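Long-range contacts in PnpC (Pseudomonas putida, PDB 3N9T), which probably cleaves the aromatic ring of hydroxyquinol between its neighbouring hydroxyl-bearing carbons, as an iron(III)-dependent intradiol dioxygenase: residues N98-T103 with R229-H234; G134-V139 with F285-E290. One frame throughout, in Å; residues are numbered along the deposited sequence.

Contact 1. Residues N98-T103 with R229-H234; sequences NATETT and RKLVTH
Thr233 turns its hydroxyl opposite to its own backbone N (chi1 -166°), and this carries OG1 2.7 Å from Glu101 O, to which it donates a hydrogen bond, the donor standing out of the carbonyl plane by 28°. In Leu231 the same trans setting of CG brings the two methyls up against the loop: CD2 lies 3.8 Å from Thr100 CB, while CD1 packs against the carbonyl oxygens of Thr100 and Glu101 and meets Thr102 CG2 at 4.0 Å. One backbone bond joins the segments, Thr103 N to Val232 O at 3.0 Å and nearly straight (167°). The same carbonyl also takes a bent, secondary CA-H...O contact from Thr102. Strand 231-237 belongs to the beta sheet of the intradiol dioxygenase domain, beside strand 214-224, which carries the iron ligands His218 and His220; the loop that follows helix 84-91 is thereby fastened across this strand at a steep angle. The side chain of Thr103 crosses that of Thr233 at about a right angle, its CG2 3.7 Å from Thr233 OG1. The ring of His234 meets those of His218 and His220, which places this end of the contact in the second shell of the iron, and its NE2 has a weak hydrogen bond with Val104 O. Thr102 OG1 is held by Asp89, and Glu101 OE1 by Ser254.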
loop_
_atom_site.group_PDB
_atom_site.type_symbol
_atom_site.label_atom_id
_atom_site.label_comp_id
_atom_site.label_asym_id
_atom_site.label_seq_id
_atom_site.Cartn_x
_atom_site.Cartn_y
_atom_site.Cartn_z
ATOM N N ASN A 98 33.650 -8.229 -9.631
ATOM C CA ASN A 98 33.872 -8.536 -8.238
ATOM C C ASN A 98 33.726 -7.232 -7.416
ATOM O O ASN A 98 34.371 -7.110 -6.363
ATOM C CB ASN A 98 35.288 -9.117 -8.024
ATOM C CG ASN A 98 36.402 -8.164 -8.518
ATOM O OD1 ASN A 98 36.231 -7.444 -9.514
ATOM N ND2 ASN A 98 37.543 -8.172 -7.839
ATOM N N ALA A 99 32.936 -6.261 -7.909
ATOM C CA ALA A 99 32.765 -4.984 -7.178
ATOM C C ALA A 99 32.030 -5.261 -5.854
ATOM O O ALA A 99 31.237 -6.233 -5.731
ATOM C CB ALA A 99 32.013 -3.948 -8.027
ATOM N N THR A 100 32.331 -4.469 -4.817
ATOM C CA THR A 100 31.625 -4.710 -3.568
ATOM C C THR A 100 30.113 -4.568 -3.741
ATOM O O THR A 100 29.680 -3.639 -4.375
ATOM C CB THR A 100 32.096 -3.755 -2.426
ATOM O OG1 THR A 100 33.513 -3.852 -2.353
ATOM C CG2 THR A 100 31.471 -4.178 -1.099
ATOM N N GLU A 101 29.339 -5.497 -3.174
ATOM C CA GLU A 101 27.870 -5.436 -3.193
ATOM C C GLU A 101 27.316 -4.218 -2.451
ATOM O O GLU A 101 27.942 -3.674 -1.504
ATOM C CB GLU A 101 27.293 -6.742 -2.601
ATOM C CG GLU A 101 27.611 -7.953 -3.517
ATOM C CD GLU A 101 26.927 -9.249 -3.122
ATOM O OE1 GLU A 101 27.463 -9.978 -2.244
ATOM O OE2 GLU A 101 25.891 -9.575 -3.748
ATOM N N THR A 102 26.174 -3.745 -2.909
ATOM C CA THR A 102 25.587 -2.559 -2.324
ATOM C C THR A 102 24.487 -2.901 -1.280
ATOM O O THR A 102 24.047 -4.041 -1.155
ATOM C CB THR A 102 24.927 -1.714 -3.429
ATOM O OG1 THR A 102 23.809 -2.442 -3.967
ATOM C CG2 THR A 102 25.932 -1.366 -4.516
ATOM N N THR A 103 24.052 -1.899 -0.529
ATOM C CA THR A 103 22.852 -2.004 0.310
ATOM C C THR A 103 22.149 -0.644 0.290
ATOM O O THR A 103 22.673 0.346 -0.285
ATOM C CB THR A 103 23.219 -2.210 1.789
ATOM O OG1 THR A 103 23.894 -1.011 2.268
ATOM C CG2 THR A 103 24.133 -3.448 1.962
ATOM N N ARG A 229 32.042 4.795 -9.649
ATOM C CA ARG A 229 30.682 4.865 -9.238
ATOM C C ARG A 229 30.602 4.909 -7.698
ATOM O O ARG A 229 31.306 4.152 -7.030
ATOM C CB ARG A 229 30.006 3.596 -9.801
ATOM C CG ARG A 229 28.587 3.329 -9.272
ATOM C CD ARG A 229 28.043 1.926 -9.669
ATOM N NE ARG A 229 26.563 1.919 -9.737
ATOM C CZ ARG A 229 25.771 0.833 -9.815
ATOM N NH1 ARG A 229 26.260 -0.418 -9.805
ATOM N NH2 ARG A 229 24.449 1.016 -9.904
ATOM N N LYS A 230 29.752 5.764 -7.144
ATOM C CA LYS A 230 29.497 5.796 -5.701
ATOM C C LYS A 230 29.059 4.394 -5.140
ATOM O O LYS A 230 28.263 3.664 -5.771
ATOM C CB LYS A 230 28.394 6.769 -5.366
ATOM C CG LYS A 230 28.166 6.917 -3.848
ATOM C CD LYS A 230 26.915 7.690 -3.509
ATOM C CE LYS A 230 27.035 9.149 -3.875
ATOM N NZ LYS A 230 25.731 9.815 -3.514
ATOM N N LEU A 231 29.606 4.020 -3.981
ATOM C CA LEU A 231 29.284 2.756 -3.351
ATOM C C LEU A 231 28.670 3.084 -1.999
ATOM O O LEU A 231 29.245 3.832 -1.276
ATOM C CB LEU A 231 30.571 1.926 -3.139
ATOM C CG LEU A 231 30.406 0.708 -2.245
ATOM C CD1 LEU A 231 29.404 -0.298 -2.922
ATOM C CD2 LEU A 231 31.781 -0.013 -2.135
ATOM N N VAL A 232 27.481 2.568 -1.711
ATOM C CA VAL A 232 26.850 2.678 -0.399
ATOM C C VAL A 232 26.612 1.240 0.037
ATOM O O VAL A 232 25.958 0.468 -0.716
ATOM C CB VAL A 232 25.459 3.332 -0.527
ATOM C CG1 VAL A 232 24.628 3.176 0.795
ATOM C CG2 VAL A 232 25.629 4.814 -0.870
ATOM N N THR A 233 27.145 0.837 1.194
ATOM C CA THR A 233 27.023 -0.577 1.591
ATOM C C THR A 233 27.087 -0.627 3.117
ATOM O O THR A 233 27.086 0.442 3.746
ATOM C CB THR A 233 28.075 -1.468 0.871
ATOM O OG1 THR A 233 27.713 -2.849 1.038
ATOM C CG2 THR A 233 29.533 -1.191 1.386
ATOM N N HIS A 234 27.093 -1.833 3.702
ATOM C CA HIS A 234 27.236 -2.037 5.195
ATOM C C HIS A 234 28.326 -3.122 5.289
ATOM O O HIS A 234 28.407 -3.979 4.374
ATOM C CB HIS A 234 26.005 -2.753 5.802
ATOM C CG HIS A 234 24.720 -1.997 5.801
ATOM N ND1 HIS A 234 23.787 -2.141 6.802
ATOM C CD2 HIS A 234 24.174 -1.162 4.901
ATOM C CE1 HIS A 234 22.729 -1.412 6.514
ATOM N NE2 HIS A 234 22.944 -0.823 5.361
#

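Contact 2. Residues G134-V139 with F285-E290; sequences GRVLDV and FVMEAE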
loop_
_atom_site.group_PDB
_atom_site.type_symbol
_atom_site.label_atom_id
_atom_site.label_comp_id
_atom_site.label_asym_id
_atom_site.label_seq_id
_atom_site.Cartn_x
_atom_site.Cartn_y
_atom_site.Cartn_z
ATOM N N GLY A 134 41.779 -1.457 5.833
ATOM C CA GLY A 134 41.737 -2.217 4.573
ATOM C C GLY A 134 42.145 -1.316 3.413
ATOM O O GLY A 134 42.973 -0.424 3.576
ATOM N N ARG A 135 41.619 -1.610 2.239
ATOM C CA ARG A 135 41.986 -0.883 1.031
ATOM C C ARG A 135 40.761 -0.593 0.223
ATOM O O ARG A 135 39.715 -1.201 0.430
ATOM C CB ARG A 135 42.994 -1.705 0.214
ATOM C CG ARG A 135 44.296 -2.167 1.063
ATOM C CD ARG A 135 45.197 -3.152 0.268
ATOM N NE ARG A 135 45.976 -2.357 -0.662
ATOM C CZ ARG A 135 46.535 -2.789 -1.804
ATOM N NH1 ARG A 135 46.375 -4.060 -2.226
ATOM N NH2 ARG A 135 47.246 -1.902 -2.530
ATOM N N VAL A 136 40.867 0.409 -0.643
ATOM C CA VAL A 136 39.880 0.605 -1.685
ATOM C C VAL A 136 40.593 0.316 -3.014
ATOM O O VAL A 136 41.617 0.906 -3.301
ATOM C CB VAL A 136 39.334 2.011 -1.644
ATOM C CG1 VAL A 136 38.259 2.203 -2.802
ATOM C CG2 VAL A 136 38.701 2.300 -0.233
ATOM N N LEU A 137 40.045 -0.622 -3.793
ATOM C CA LEU A 137 40.716 -1.086 -4.984
ATOM C C LEU A 137 39.765 -0.938 -6.170
ATOM O O LEU A 137 38.536 -0.725 -5.959
ATOM C CB LEU A 137 41.024 -2.581 -4.773
ATOM C CG LEU A 137 41.967 -2.938 -3.615
ATOM C CD1 LEU A 137 42.170 -4.453 -3.597
ATOM C CD2 LEU A 137 43.293 -2.181 -3.753
ATOM N N ASP A 138 40.322 -1.011 -7.392
ATOM C CA ASP A 138 39.507 -1.146 -8.585
ATOM C C ASP A 138 39.333 -2.615 -8.850
ATOM O O ASP A 138 39.897 -3.484 -8.134
ATOM C CB ASP A 138 40.086 -0.424 -9.854
ATOM C CG ASP A 138 41.481 -0.920 -10.267
ATOM O OD1 ASP A 138 41.835 -2.047 -9.951
ATOM O OD2 ASP A 138 42.256 -0.164 -10.903
ATOM N N VAL A 139 38.553 -2.901 -9.895
ATOM C CA VAL A 139 38.258 -4.266 -10.283
ATOM C C VAL A 139 39.524 -5.011 -10.766
ATOM O O VAL A 139 39.578 -6.227 -10.685
ATOM C CB VAL A 139 37.113 -4.241 -11.331
ATOM C CG1 VAL A 139 37.277 -5.326 -12.340
ATOM C CG2 VAL A 139 35.715 -4.226 -10.600
ATOM N N PHE A 285 37.522 -3.003 -0.237
ATOM C CA PHE A 285 36.429 -2.566 -1.084
ATOM C C PHE A 285 36.892 -2.515 -2.548
ATOM O O PHE A 285 38.030 -2.133 -2.844
ATOM C CB PHE A 285 35.986 -1.169 -0.702
ATOM C CG PHE A 285 35.348 -1.106 0.646
ATOM C CD1 PHE A 285 33.981 -1.474 0.802
ATOM C CD2 PHE A 285 36.087 -0.646 1.752
ATOM C CE1 PHE A 285 33.346 -1.445 2.085
ATOM C CE2 PHE A 285 35.462 -0.619 3.075
ATOM C CZ PHE A 285 34.073 -1.061 3.204
ATOM N N VAL A 286 35.986 -2.882 -3.434
ATOM C CA VAL A 286 36.235 -2.899 -4.863
ATOM C C VAL A 286 35.154 -1.995 -5.514
ATOM O O VAL A 286 33.965 -2.237 -5.351
ATOM C CB VAL A 286 36.237 -4.372 -5.426
ATOM C CG1 VAL A 286 36.455 -4.385 -6.953
ATOM C CG2 VAL A 286 37.308 -5.258 -4.681
ATOM N N MET A 287 35.614 -0.943 -6.191
ATOM C CA MET A 287 34.804 0.078 -6.805
ATOM C C MET A 287 34.740 -0.112 -8.311
ATOM O O MET A 287 35.695 -0.622 -8.954
ATOM C CB MET A 287 35.364 1.463 -6.483
ATOM C CG MET A 287 35.222 1.885 -4.943
ATOM S SD MET A 287 35.650 3.629 -4.943
ATOM C CE MET A 287 33.977 4.253 -5.268
ATOM N N GLU A 288 33.624 0.320 -8.884
ATOM C CA GLU A 288 33.409 0.186 -10.333
ATOM C C GLU A 288 33.759 1.491 -11.035
ATOM O O GLU A 288 33.364 2.583 -10.581
ATOM C CB GLU A 288 31.943 -0.152 -10.633
ATOM C CG GLU A 288 31.538 -1.512 -10.208
ATOM C CD GLU A 288 30.695 -2.229 -11.262
ATOM O OE1 GLU A 288 29.505 -1.861 -11.359
ATOM O OE2 GLU A 288 31.203 -3.171 -11.950
ATOM N N ALA A 289 34.486 1.372 -12.133
ATOM C CA ALA A 289 34.783 2.521 -12.980
ATOM C C ALA A 289 33.511 3.229 -13.494
ATOM O O ALA A 289 32.424 2.657 -13.507
ATOM C CB ALA A 289 35.691 2.100 -14.143
ATOM N N GLU A 290 33.614 4.506 -13.839
ATOM C CA GLU A 290 32.459 5.176 -14.472
ATOM C C GLU A 290 32.799 5.642 -15.896
ATOM O O GLU A 290 33.966 5.584 -16.318
ATOM C CB GLU A 290 31.937 6.340 -13.612
ATOM C CG GLU A 290 30.435 6.523 -13.759
ATOM C CD GLU A 290 29.851 7.388 -12.672
ATOM O OE1 GLU A 290 30.532 8.384 -12.300
ATOM O OE2 GLU A 290 28.721 7.069 -12.187
HETATM O O HOH W 1 37.056 -0.653 -11.096
#
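The Phe285 ring has Arg135 O at its edge, near the ring plane, and Val136 CG2 approaching it obliquely, 4.4 Å from CD2; the rings of Phe221 and Tyr283 also meet it. The guanidinium of Arg135 carries Leu137 CD2 over the centre of one face, 3.8 Å above the plane, and its NH2 is bonded to Asp181 O. The segments lie toward the ends of strands 129-138 and 278-287 in the beta domain of the intradiol dioxygenases, the two running parallel with their short axes 27° apart. Three backbone hydrogen bonds alternate between the strands: Phe285 N to Arg135 O, Leu137 N to Phe285 O at 2.7 Å, and Met287 N to Leu137 O at 2.9 Å. In the last two the donor N lies nearly on the line of the C=O bond, and Val286 CA adds a CA-H...O contact to Leu137 O. Val136, Phe285 and Met287 project from one face of the sheet, where strands 214-224 and 231-237 pack on Phe285. Here chi1 of Met287 (-68°) puts CG, and the extended chi2 the sulfur, against Val136 CG1, SD at 3.7 Å. Leu137 and Val286 lie on the other face. Val139 CG2 packs against Val286 CG1 at 3.7 Å. Beyond Leu137 and Met287 N a water links the chains, accepting from Val139 N at 3.0 Å and donating to Met287 O.

Both contacts are largely buried and reach the same sheet, with centres about 9 Å apart, but they sit differently in it. Contact 1 lies nearer the middle of the chain and ends beside the iron site; contact 2 is farther out, where the C-terminal strand pairs with strand 129-138. Contact 2 is regular parallel pairing, with apolar packing of Val136, Phe285 and Met287 on one face and Val139 against Val286 at the loop end, whereas contact 1 lays an irregular loop across a strand, relying on one backbone bond and a threonine hydroxyl. Thr100 OG1 ties them by a hydrogen bond with Val286 N; Thr100 N probably bonds to Val286 O and Arg229 N to Glu288 O, while Phe285 packs on Leu231 and Thr233.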